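Local coordinates for coat protein (Sulfolobus turreted icosahedral virus, PDB 2BBD) that forms the icosahedral coat of the virion as the major capsid protein, with a double jelly-roll fold related to those of bacterial and eukaryotic viral capsid proteins, at residues Gln62-Ser67 against Val114-Asp119; Leu120-Ala125 against Glu157-Gln162; Lys212-Tyr217 against Thr231-Lys236. All coordinates share one frame; numbering follows the deposited sequence.

Contact 1. Residues Gln62-Ser67 against Val114-Asp119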
loop_
_atom_site.group_PDB
_atom_site.type_symbol
_atom_site.label_atom_id
_atom_site.label_comp_id
_atom_site.label_asym_id
_atom_site.label_seq_id
_atom_site.Cartn_x
_atom_site.Cartn_y
_atom_site.Cartn_z
ATOM N N GLN A 62 4.461 -10.193 5.767
ATOM C CA GLN A 62 5.670 -9.630 5.193
ATOM C C GLN A 62 5.333 -8.874 3.904
ATOM O O GLN A 62 5.624 -7.683 3.793
ATOM C CB GLN A 62 6.708 -10.724 4.919
ATOM C CG GLN A 62 8.037 -10.188 4.396
ATOM C CD GLN A 62 9.183 -11.178 4.550
ATOM O OE1 GLN A 62 9.458 -11.654 5.657
ATOM N NE2 GLN A 62 9.869 -11.482 3.441
ATOM N N THR A 63 4.715 -9.552 2.935
ATOM C CA THR A 63 4.357 -8.888 1.679
ATOM C C THR A 63 3.050 -9.387 1.071
ATOM O O THR A 63 2.652 -10.540 1.269
ATOM C CB THR A 63 5.446 -9.067 0.586
ATOM O OG1 THR A 63 5.521 -10.447 0.219
ATOM C CG2 THR A 63 6.808 -8.610 1.075
ATOM N N PHE A 64 2.387 -8.497 0.342
ATOM C CA PHE A 64 1.158 -8.822 -0.374
ATOM C C PHE A 64 1.469 -8.666 -1.848
ATOM O O PHE A 64 2.055 -7.660 -2.262
ATOM C CB PHE A 64 0.019 -7.849 -0.072
ATOM C CG PHE A 64 -0.656 -8.079 1.237
ATOM C CD1 PHE A 64 -1.373 -9.240 1.471
ATOM C CD2 PHE A 64 -0.620 -7.102 2.228
ATOM C CE1 PHE A 64 -2.054 -9.424 2.675
ATOM C CE2 PHE A 64 -1.293 -7.277 3.426
ATOM C CZ PHE A 64 -2.013 -8.441 3.651
ATOM N N ASN A 65 1.079 -9.652 -2.642
ATOM C CA ASN A 65 1.279 -9.555 -4.076
ATOM C C ASN A 65 -0.016 -9.908 -4.798
ATOM O O ASN A 65 -0.521 -11.025 -4.683
ATOM C CB ASN A 65 2.415 -10.471 -4.527
ATOM C CG ASN A 65 2.767 -10.270 -5.979
ATOM O OD1 ASN A 65 2.048 -10.723 -6.883
ATOM N ND2 ASN A 65 3.867 -9.571 -6.221
ATOM N N LEU A 66 -0.563 -8.942 -5.529
ATOM C CA LEU A 66 -1.802 -9.161 -6.274
ATOM C C LEU A 66 -1.472 -9.095 -7.758
ATOM O O LEU A 66 -0.960 -8.085 -8.255
ATOM C CB LEU A 66 -2.852 -8.104 -5.924
ATOM C CG LEU A 66 -4.199 -8.281 -6.635
ATOM C CD1 LEU A 66 -4.856 -9.585 -6.173
ATOM C CD2 LEU A 66 -5.100 -7.105 -6.342
ATOM N N SER A 67 -1.746 -10.190 -8.456
ATOM C CA SER A 67 -1.454 -10.268 -9.872
ATOM C C SER A 67 -2.450 -11.155 -10.622
ATOM O O SER A 67 -3.200 -11.920 -10.018
ATOM C CB SER A 67 -0.043 -10.823 -10.060
ATOM O OG SER A 67 -0.005 -12.185 -9.683
ATOM N N VAL A 114 -6.526 -7.639 12.245
ATOM C CA VAL A 114 -5.831 -6.711 11.369
ATOM C C VAL A 114 -6.483 -6.715 9.984
ATOM O O VAL A 114 -6.793 -7.774 9.427
ATOM C CB VAL A 114 -4.349 -7.117 11.220
ATOM C CG1 VAL A 114 -3.567 -6.020 10.490
ATOM C CG2 VAL A 114 -3.745 -7.399 12.602
HETATM N N MSE A 115 -6.675 -5.529 9.422
HETATM C CA MSE A 115 -7.300 -5.417 8.115
HETATM C C MSE A 115 -6.477 -4.649 7.085
HETATM O O MSE A 115 -5.743 -3.709 7.423
HETATM C CB MSE A 115 -8.667 -4.748 8.252
HETATM C CG MSE A 115 -9.480 -4.775 6.969
HETATM SE SE MSE A 115 -11.136 -3.798 7.115
HETATM C CE MSE A 115 -12.233 -5.150 7.956
ATOM N N TRP A 116 -6.604 -5.078 5.829
ATOM C CA TRP A 116 -5.942 -4.449 4.688
ATOM C C TRP A 116 -6.933 -4.514 3.538
ATOM O O TRP A 116 -7.689 -5.480 3.421
ATOM C CB TRP A 116 -4.711 -5.218 4.239
ATOM C CG TRP A 116 -3.584 -5.291 5.197
ATOM C CD1 TRP A 116 -2.496 -4.468 5.251
ATOM C CD2 TRP A 116 -3.346 -6.334 6.145
ATOM N NE1 TRP A 116 -1.588 -4.945 6.161
ATOM C CE2 TRP A 116 -2.082 -6.092 6.724
ATOM C CE3 TRP A 116 -4.077 -7.458 6.558
ATOM C CZ2 TRP A 116 -1.524 -6.937 7.690
ATOM C CZ3 TRP A 116 -3.519 -8.298 7.529
ATOM C CH2 TRP A 116 -2.254 -8.030 8.077
ATOM N N GLU A 117 -6.931 -3.491 2.690
ATOM C CA GLU A 117 -7.815 -3.477 1.534
ATOM C C GLU A 117 -7.033 -3.126 0.290
ATOM O O GLU A 117 -6.055 -2.375 0.346
ATOM C CB GLU A 117 -8.951 -2.469 1.705
ATOM C CG GLU A 117 -9.908 -2.801 2.821
ATOM C CD GLU A 117 -11.213 -2.030 2.729
ATOM O OE1 GLU A 117 -11.176 -0.810 2.442
ATOM O OE2 GLU A 117 -12.276 -2.648 2.957
ATOM N N PHE A 118 -7.465 -3.692 -0.831
ATOM C CA PHE A 118 -6.841 -3.454 -2.117
ATOM C C PHE A 118 -7.898 -2.811 -3.009
ATOM O O PHE A 118 -8.948 -3.398 -3.289
ATOM C CB PHE A 118 -6.360 -4.769 -2.750
ATOM C CG PHE A 118 -5.394 -5.540 -1.892
ATOM C CD1 PHE A 118 -5.838 -6.247 -0.779
ATOM C CD2 PHE A 118 -4.032 -5.516 -2.169
ATOM C CE1 PHE A 118 -4.937 -6.917 0.056
ATOM C CE2 PHE A 118 -3.121 -6.175 -1.352
ATOM C CZ PHE A 118 -3.574 -6.878 -0.232
ATOM N N ASP A 119 -7.631 -1.585 -3.430
ATOM C CA ASP A 119 -8.549 -0.881 -4.297
ATOM C C ASP A 119 -8.154 -1.254 -5.724
ATOM O O ASP A 119 -7.045 -0.977 -6.156
ATOM C CB ASP A 119 -8.424 0.624 -4.057
ATOM C CG ASP A 119 -9.393 1.438 -4.892
ATOM O OD1 ASP A 119 -9.483 2.656 -4.641
ATOM O OD2 ASP A 119 -10.056 0.877 -5.796
#
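Phe64 stands between Trp116 and Phe118 and meets each in a T-shaped stack, once with its edge and once with its face. Toward Trp116 it is the edge that advances: CE2 of Phe64 lies 3.5 Å from CG of Trp116, above the five-membered ring, and the two planes are inclined at 72°. The neighbouring CZ of Phe64 reaches the fused bond, 3.5 Å from CD2 of Trp116. Toward Phe118 the roles are reversed. There CZ of Phe118 points into the face of Phe64, 3.5 Å from its CG, and the planes are nearly perpendicular at 87°. In both Trp116 and Phe118 CG sits beside the backbone N, a shared torsion that turns the two rings of this strand to the one Phe64 ring. The opposite face of the indole is covered by CG1 of Val114 from its own strand.

This aromatic cluster lies between the two facing sheets of the N-terminal jelly roll, strand 61-68 belonging to one and strand 108-123 to the other. The short strand segments run in roughly the same direction, 28° apart, with axes 10.3 Å apart at their closest. Leu82 of helix 79-89 packs against all three aromatic side chains, and Tyr75 adds a further edge-to-face partner for Phe118.

Aliphatic packing is lighter: Leu66, two residues beyond Phe64 on its strand, brings CD2 to 4.5 Å from CB of Phe118. The polar edge of the indole is satisfied from outside the cluster, where NE1 of Trp116 hydrogen-bonds to the carbonyl oxygen of Gly79.

Contact 2. Residues Leu120-Ala125 against Glu157-Gln162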
loop_
_atom_site.group_PDB
_atom_site.type_symbol
_atom_site.label_atom_id
_atom_site.label_comp_id
_atom_site.label_asym_id
_atom_site.label_seq_id
_atom_site.Cartn_x
_atom_site.Cartn_y
_atom_site.Cartn_z
ATOM N N LEU A 120 -9.057 -1.918 -6.438
ATOM C CA LEU A 120 -8.786 -2.320 -7.813
ATOM C C LEU A 120 -9.548 -1.463 -8.810
ATOM O O LEU A 120 -9.757 -1.887 -9.941
ATOM C CB LEU A 120 -9.174 -3.783 -8.045
ATOM C CG LEU A 120 -8.287 -4.892 -7.474
ATOM C CD1 LEU A 120 -8.388 -4.910 -5.965
ATOM C CD2 LEU A 120 -8.723 -6.227 -8.052
ATOM N N ALA A 121 -9.962 -0.269 -8.394
ATOM C CA ALA A 121 -10.723 0.613 -9.276
ATOM C C ALA A 121 -11.936 -0.209 -9.719
ATOM O O ALA A 121 -12.799 -0.537 -8.898
ATOM C CB ALA A 121 -9.865 1.020 -10.474
ATOM N N ARG A 122 -12.022 -0.531 -11.002
ATOM C CA ARG A 122 -13.119 -1.378 -11.467
ATOM C C ARG A 122 -12.509 -2.354 -12.457
ATOM O O ARG A 122 -12.659 -2.225 -13.664
ATOM C CB ARG A 122 -14.237 -0.562 -12.118
ATOM C CG ARG A 122 -15.574 -1.284 -12.040
ATOM C CD ARG A 122 -16.698 -0.512 -12.699
ATOM N NE ARG A 122 -16.479 -0.362 -14.132
ATOM C CZ ARG A 122 -17.378 0.150 -14.967
ATOM N NH1 ARG A 122 -18.559 0.561 -14.507
ATOM N NH2 ARG A 122 -17.099 0.247 -16.261
ATOM N N PHE A 123 -11.792 -3.327 -11.902
ATOM C CA PHE A 123 -11.082 -4.353 -12.652
ATOM C C PHE A 123 -12.007 -5.313 -13.401
ATOM O O PHE A 123 -12.915 -5.901 -12.815
ATOM C CB PHE A 123 -10.200 -5.132 -11.677
ATOM C CG PHE A 123 -9.166 -5.980 -12.335
ATOM C CD1 PHE A 123 -8.064 -5.400 -12.946
ATOM C CD2 PHE A 123 -9.290 -7.367 -12.341
ATOM C CE1 PHE A 123 -7.087 -6.194 -13.561
ATOM C CE2 PHE A 123 -8.323 -8.171 -12.949
ATOM C CZ PHE A 123 -7.218 -7.583 -13.560
ATOM N N PRO A 124 -11.783 -5.481 -14.716
ATOM C CA PRO A 124 -12.597 -6.372 -15.554
ATOM C C PRO A 124 -12.176 -7.831 -15.339
ATOM O O PRO A 124 -11.651 -8.495 -16.245
ATOM C CB PRO A 124 -12.301 -5.866 -16.960
ATOM C CG PRO A 124 -10.838 -5.500 -16.867
ATOM C CD PRO A 124 -10.733 -4.809 -15.510
ATOM N N ALA A 125 -12.418 -8.320 -14.128
ATOM C CA ALA A 125 -12.029 -9.668 -13.734
ATOM C C ALA A 125 -12.569 -10.784 -14.619
ATOM O O ALA A 125 -11.898 -11.788 -14.823
ATOM C CB ALA A 125 -12.428 -9.908 -12.286
ATOM N N GLU A 157 -18.816 -5.776 -8.898
ATOM C CA GLU A 157 -19.706 -4.851 -9.574
ATOM C C GLU A 157 -20.159 -5.613 -10.808
ATOM O O GLU A 157 -19.337 -6.116 -11.585
ATOM C CB GLU A 157 -19.019 -3.550 -9.994
ATOM C CG GLU A 157 -20.032 -2.488 -10.419
ATOM C CD GLU A 157 -19.393 -1.196 -10.894
ATOM O OE1 GLU A 157 -18.440 -0.717 -10.248
ATOM O OE2 GLU A 157 -19.860 -0.648 -11.913
ATOM N N ARG A 158 -21.467 -5.733 -10.961
ATOM C CA ARG A 158 -22.013 -6.428 -12.100
ATOM C C ARG A 158 -22.075 -5.439 -13.257
ATOM O O ARG A 158 -22.984 -4.612 -13.346
ATOM C CB ARG A 158 -23.402 -6.976 -11.767
ATOM C CG ARG A 158 -24.090 -7.611 -12.946
ATOM C CD ARG A 158 -25.255 -8.479 -12.515
ATOM N NE ARG A 158 -26.116 -8.802 -13.650
ATOM C CZ ARG A 158 -26.976 -7.947 -14.195
ATOM N NH1 ARG A 158 -27.090 -6.718 -13.703
ATOM N NH2 ARG A 158 -27.722 -8.316 -15.232
ATOM N N VAL A 159 -21.082 -5.522 -14.129
ATOM C CA VAL A 159 -20.993 -4.647 -15.285
ATOM C C VAL A 159 -21.479 -5.412 -16.507
ATOM O O VAL A 159 -20.894 -6.424 -16.903
ATOM C CB VAL A 159 -19.542 -4.171 -15.492
ATOM C CG1 VAL A 159 -19.467 -3.212 -16.655
ATOM C CG2 VAL A 159 -19.048 -3.489 -14.220
ATOM N N THR A 160 -22.565 -4.927 -17.091
ATOM C CA THR A 160 -23.161 -5.569 -18.255
ATOM C C THR A 160 -22.519 -5.116 -19.558
ATOM O O THR A 160 -21.871 -4.072 -19.618
ATOM C CB THR A 160 -24.665 -5.273 -18.318
ATOM O OG1 THR A 160 -24.863 -3.858 -18.448
ATOM C CG2 THR A 160 -25.346 -5.752 -17.036
ATOM N N ALA A 161 -22.700 -5.920 -20.599
ATOM C CA ALA A 161 -22.151 -5.605 -21.907
ATOM C C ALA A 161 -22.713 -4.265 -22.388
ATOM O O ALA A 161 -22.039 -3.518 -23.099
ATOM C CB ALA A 161 -22.497 -6.717 -22.892
ATOM N N GLN A 162 -23.943 -3.962 -21.987
ATOM C CA GLN A 162 -24.585 -2.717 -22.386
ATOM C C GLN A 162 -23.846 -1.522 -21.799
ATOM O O GLN A 162 -23.581 -0.536 -22.500
ATOM C CB GLN A 162 -26.047 -2.706 -21.928
ATOM C CG GLN A 162 -26.833 -1.440 -22.287
ATOM C CD GLN A 162 -26.885 -1.172 -23.788
ATOM O OE1 GLN A 162 -25.956 -0.596 -24.364
ATOM N NE2 GLN A 162 -27.970 -1.600 -24.428
#
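The nearest CA atoms of the two segments are those of Arg122, where the chain turns a corner at residues 121-122, and Glu157 on strand 145-158, 7.7 Å apart. Both belong to the rim of the N-terminal jelly roll, on the two strands that flank strand 29-43 in its five-stranded antiparallel sheet. The side chains are joined by a salt bridge. NH1 of Arg122 donates to OE2 of Glu157 over 3.1 Å, and the bond is bent, with an angle of 147° at the hydrogen. It arrives on the syn side of the carboxylate but well out of its plane, and the acceptor is in turn tilted from the guanidinium plane; the two planes are 71° apart. A bend at chi3 (64°) brings the arginine head round, while CG and CD of Arg122 run alongside the carboxylate.

Each charge also has partners elsewhere. Glu157 forms a second salt bridge from OE1 to Arg31, and its OE2 accepts a hydrogen bond from the N of Gly1; Arg122 is paired with Glu163 through NH1 and with Glu167 through NH2. This network probably helps to hold the rotation of both groups. CG2 of Val159 lies over one face of the guanidinium, toward its rim, 4.0 Å from NE of Arg122.

Contact 3. Residues Lys212-Tyr217 against Thr231-Lys236; sequences KRQLVY and TEYELK
Gln214 and Tyr233 bridge the two facing sheets of the C-terminal jelly roll with a single buried hydrogen bond. Strand 210-219 belongs to the large mixed sheet, strand 230-237 to a four-stranded antiparallel one, and even the nearest CA atoms of the two segments, those of Gln214 and Leu235, are 11.0 Å apart. Long side chains must therefore span the gap.

At the start of the first segment, Lys212 and Arg213 both face Val310 of the adjacent strand 303-313, a classic beta bulge; NE of Arg213 is engaged in a salt bridge with Asp274, on the neighbouring strand at the other side. Gln214 follows and turns toward the second sheet. Its chain is fully stretched, with CG anti to the backbone N (chi1 -177°), and this extension carries the amide across to the phenol. OE1 of Gln214 is occupied by a hydrogen bond with OG of Ser307, which would help to fix which way round the amide lies. Leu215 packs instead on Leu308. Val216 again points toward the second sheet and brings CG2 to 4.5 Å from CE1 of Tyr233, a loose apolar approach beside the polar one. Tyr217 meets Tyr306 and hydrogen-bonds to Glu187.

Tyr233 comes from the opposite sheet, its ring also packed against Tyr295 and Leu297. The amide and ring planes are 73° apart, and NE2 of Gln214 donates to OH of Tyr233 at 2.8 Å, with the oxygen lying close to the amide plane and an angle of 135° at the hydrogen.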
loop_
_atom_site.group_PDB
_atom_site.type_symbol
_atom_site.label_atom_id
_atom_site.label_comp_id
_atom_site.label_asym_id
_atom_site.label_seq_id
_atom_site.Cartn_x
_atom_site.Cartn_y
_atom_site.Cartn_z
ATOM N N LYS A 212 -0.618 9.033 -7.931
ATOM C CA LYS A 212 -1.661 9.702 -7.179
ATOM C C LYS A 212 -1.089 10.155 -5.835
ATOM O O LYS A 212 -1.152 11.332 -5.490
ATOM C CB LYS A 212 -2.854 8.763 -6.975
ATOM C CG LYS A 212 -3.983 9.380 -6.177
ATOM C CD LYS A 212 -5.169 8.427 -6.063
ATOM C CE LYS A 212 -6.251 9.009 -5.171
ATOM N NZ LYS A 212 -7.329 8.019 -4.868
ATOM N N ARG A 213 -0.530 9.225 -5.072
ATOM C CA ARG A 213 0.052 9.597 -3.792
ATOM C C ARG A 213 1.206 8.688 -3.411
ATOM O O ARG A 213 1.286 7.534 -3.849
ATOM C CB ARG A 213 -1.010 9.594 -2.692
ATOM C CG ARG A 213 -1.599 8.243 -2.382
ATOM C CD ARG A 213 -2.754 8.391 -1.422
ATOM N NE ARG A 213 -3.729 9.343 -1.944
ATOM C CZ ARG A 213 -5.026 9.319 -1.655
ATOM N NH1 ARG A 213 -5.512 8.387 -0.844
ATOM N NH2 ARG A 213 -5.841 10.221 -2.188
ATOM N N GLN A 214 2.111 9.228 -2.605
ATOM C CA GLN A 214 3.277 8.487 -2.172
ATOM C C GLN A 214 3.374 8.430 -0.662
ATOM O O GLN A 214 3.361 9.469 0.012
ATOM C CB GLN A 214 4.534 9.142 -2.729
ATOM C CG GLN A 214 5.822 8.417 -2.400
ATOM C CD GLN A 214 7.038 9.262 -2.693
ATOM O OE1 GLN A 214 8.172 8.769 -2.707
ATOM N NE2 GLN A 214 6.814 10.553 -2.919
ATOM N N LEU A 215 3.458 7.214 -0.132
ATOM C CA LEU A 215 3.606 7.018 1.299
ATOM C C LEU A 215 5.079 6.766 1.543
ATOM O O LEU A 215 5.675 5.877 0.941
ATOM C CB LEU A 215 2.807 5.811 1.796
ATOM C CG LEU A 215 3.256 5.320 3.187
ATOM C CD1 LEU A 215 3.077 6.434 4.227
ATOM C CD2 LEU A 215 2.461 4.073 3.585
ATOM N N VAL A 216 5.672 7.567 2.416
ATOM C CA VAL A 216 7.075 7.406 2.727
ATOM C C VAL A 216 7.264 7.211 4.214
ATOM O O VAL A 216 6.707 7.958 5.017
ATOM C CB VAL A 216 7.904 8.647 2.325
ATOM C CG1 VAL A 216 9.382 8.410 2.667
ATOM C CG2 VAL A 216 7.715 8.951 0.840
ATOM N N TYR A 217 8.030 6.191 4.580
ATOM C CA TYR A 217 8.337 5.966 5.980
ATOM C C TYR A 217 9.793 5.563 6.074
ATOM O O TYR A 217 10.349 4.980 5.147
ATOM C CB TYR A 217 7.420 4.926 6.635
ATOM C CG TYR A 217 7.410 3.558 6.006
ATOM C CD1 TYR A 217 6.643 3.299 4.874
ATOM C CD2 TYR A 217 8.119 2.506 6.580
ATOM C CE1 TYR A 217 6.570 2.017 4.330
ATOM C CE2 TYR A 217 8.057 1.212 6.041
ATOM C CZ TYR A 217 7.276 0.976 4.917
ATOM O OH TYR A 217 7.189 -0.296 4.385
ATOM N N THR A 231 13.407 15.267 8.245
ATOM C CA THR A 231 13.150 16.678 8.524
ATOM C C THR A 231 12.633 17.460 7.321
ATOM O O THR A 231 11.906 18.442 7.476
ATOM C CB THR A 231 14.422 17.364 9.052
ATOM O OG1 THR A 231 15.480 17.211 8.097
ATOM C CG2 THR A 231 14.843 16.737 10.362
ATOM N N GLU A 232 12.990 17.010 6.122
ATOM C CA GLU A 232 12.575 17.694 4.904
ATOM C C GLU A 232 12.354 16.721 3.748
ATOM O O GLU A 232 13.084 15.737 3.610
ATOM C CB GLU A 232 13.648 18.711 4.500
ATOM C CG GLU A 232 13.265 19.639 3.356
ATOM C CD GLU A 232 12.606 20.924 3.839
ATOM O OE1 GLU A 232 12.871 21.337 4.992
ATOM O OE2 GLU A 232 11.835 21.535 3.063
ATOM N N TYR A 233 11.352 17.019 2.921
ATOM C CA TYR A 233 11.018 16.207 1.752
ATOM C C TYR A 233 11.074 17.111 0.529
ATOM O O TYR A 233 10.613 18.250 0.564
ATOM C CB TYR A 233 9.610 15.615 1.865
ATOM C CG TYR A 233 9.137 14.945 0.589
ATOM C CD1 TYR A 233 9.366 13.588 0.362
ATOM C CD2 TYR A 233 8.476 15.678 -0.403
ATOM C CE1 TYR A 233 8.947 12.974 -0.820
ATOM C CE2 TYR A 233 8.056 15.071 -1.593
ATOM C CZ TYR A 233 8.294 13.723 -1.790
ATOM O OH TYR A 233 7.880 13.118 -2.951
ATOM N N GLU A 234 11.611 16.587 -0.562
ATOM C CA GLU A 234 11.748 17.372 -1.773
ATOM C C GLU A 234 11.463 16.553 -3.033
ATOM O O GLU A 234 12.015 15.465 -3.209
ATOM C CB GLU A 234 13.173 17.923 -1.824
ATOM C CG GLU A 234 13.437 19.002 -2.851
ATOM C CD GLU A 234 14.902 19.427 -2.853
ATOM O OE1 GLU A 234 15.524 19.428 -1.769
ATOM O OE2 GLU A 234 15.427 19.763 -3.934
ATOM N N LEU A 235 10.582 17.073 -3.887
ATOM C CA LEU A 235 10.254 16.432 -5.158
ATOM C C LEU A 235 10.825 17.390 -6.195
ATOM O O LEU A 235 10.346 18.521 -6.344
ATOM C CB LEU A 235 8.742 16.294 -5.350
ATOM C CG LEU A 235 8.386 15.530 -6.631
ATOM C CD1 LEU A 235 8.870 14.080 -6.507
ATOM C CD2 LEU A 235 6.877 15.581 -6.885
ATOM N N LYS A 236 11.846 16.939 -6.913
ATOM C CA LYS A 236 12.511 17.802 -7.875
ATOM C C LYS A 236 12.623 17.270 -9.302
ATOM O O LYS A 236 12.887 16.085 -9.521
ATOM C CB LYS A 236 13.910 18.126 -7.335
ATOM C CG LYS A 236 14.774 19.027 -8.198
ATOM C CD LYS A 236 16.167 19.128 -7.580
ATOM C CE LYS A 236 17.080 20.065 -8.355
ATOM N NZ LYS A 236 18.450 20.120 -7.739
#

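Contacts 1 and 2 follow each other along strand 108-123: the first sits in the interior of the N-terminal jelly roll and the second at its rim, with centres about 20 Å apart. They meet directly through CD2 of Leu66 and CD1 of Leu120, which pack at 4.0 Å. Contact 3 belongs to the C-terminal jelly roll. Its centre is about 22 Å from that of contact 1, and although their nearest atoms remain about 6 Å apart, strands 61-68 and 210-219 lie in the same mixed sheet, which runs through both rolls. Contacts 2 and 3 are the most distant, about 33 Å between centres, and with their nearest atoms about 9 Å apart they do not touch.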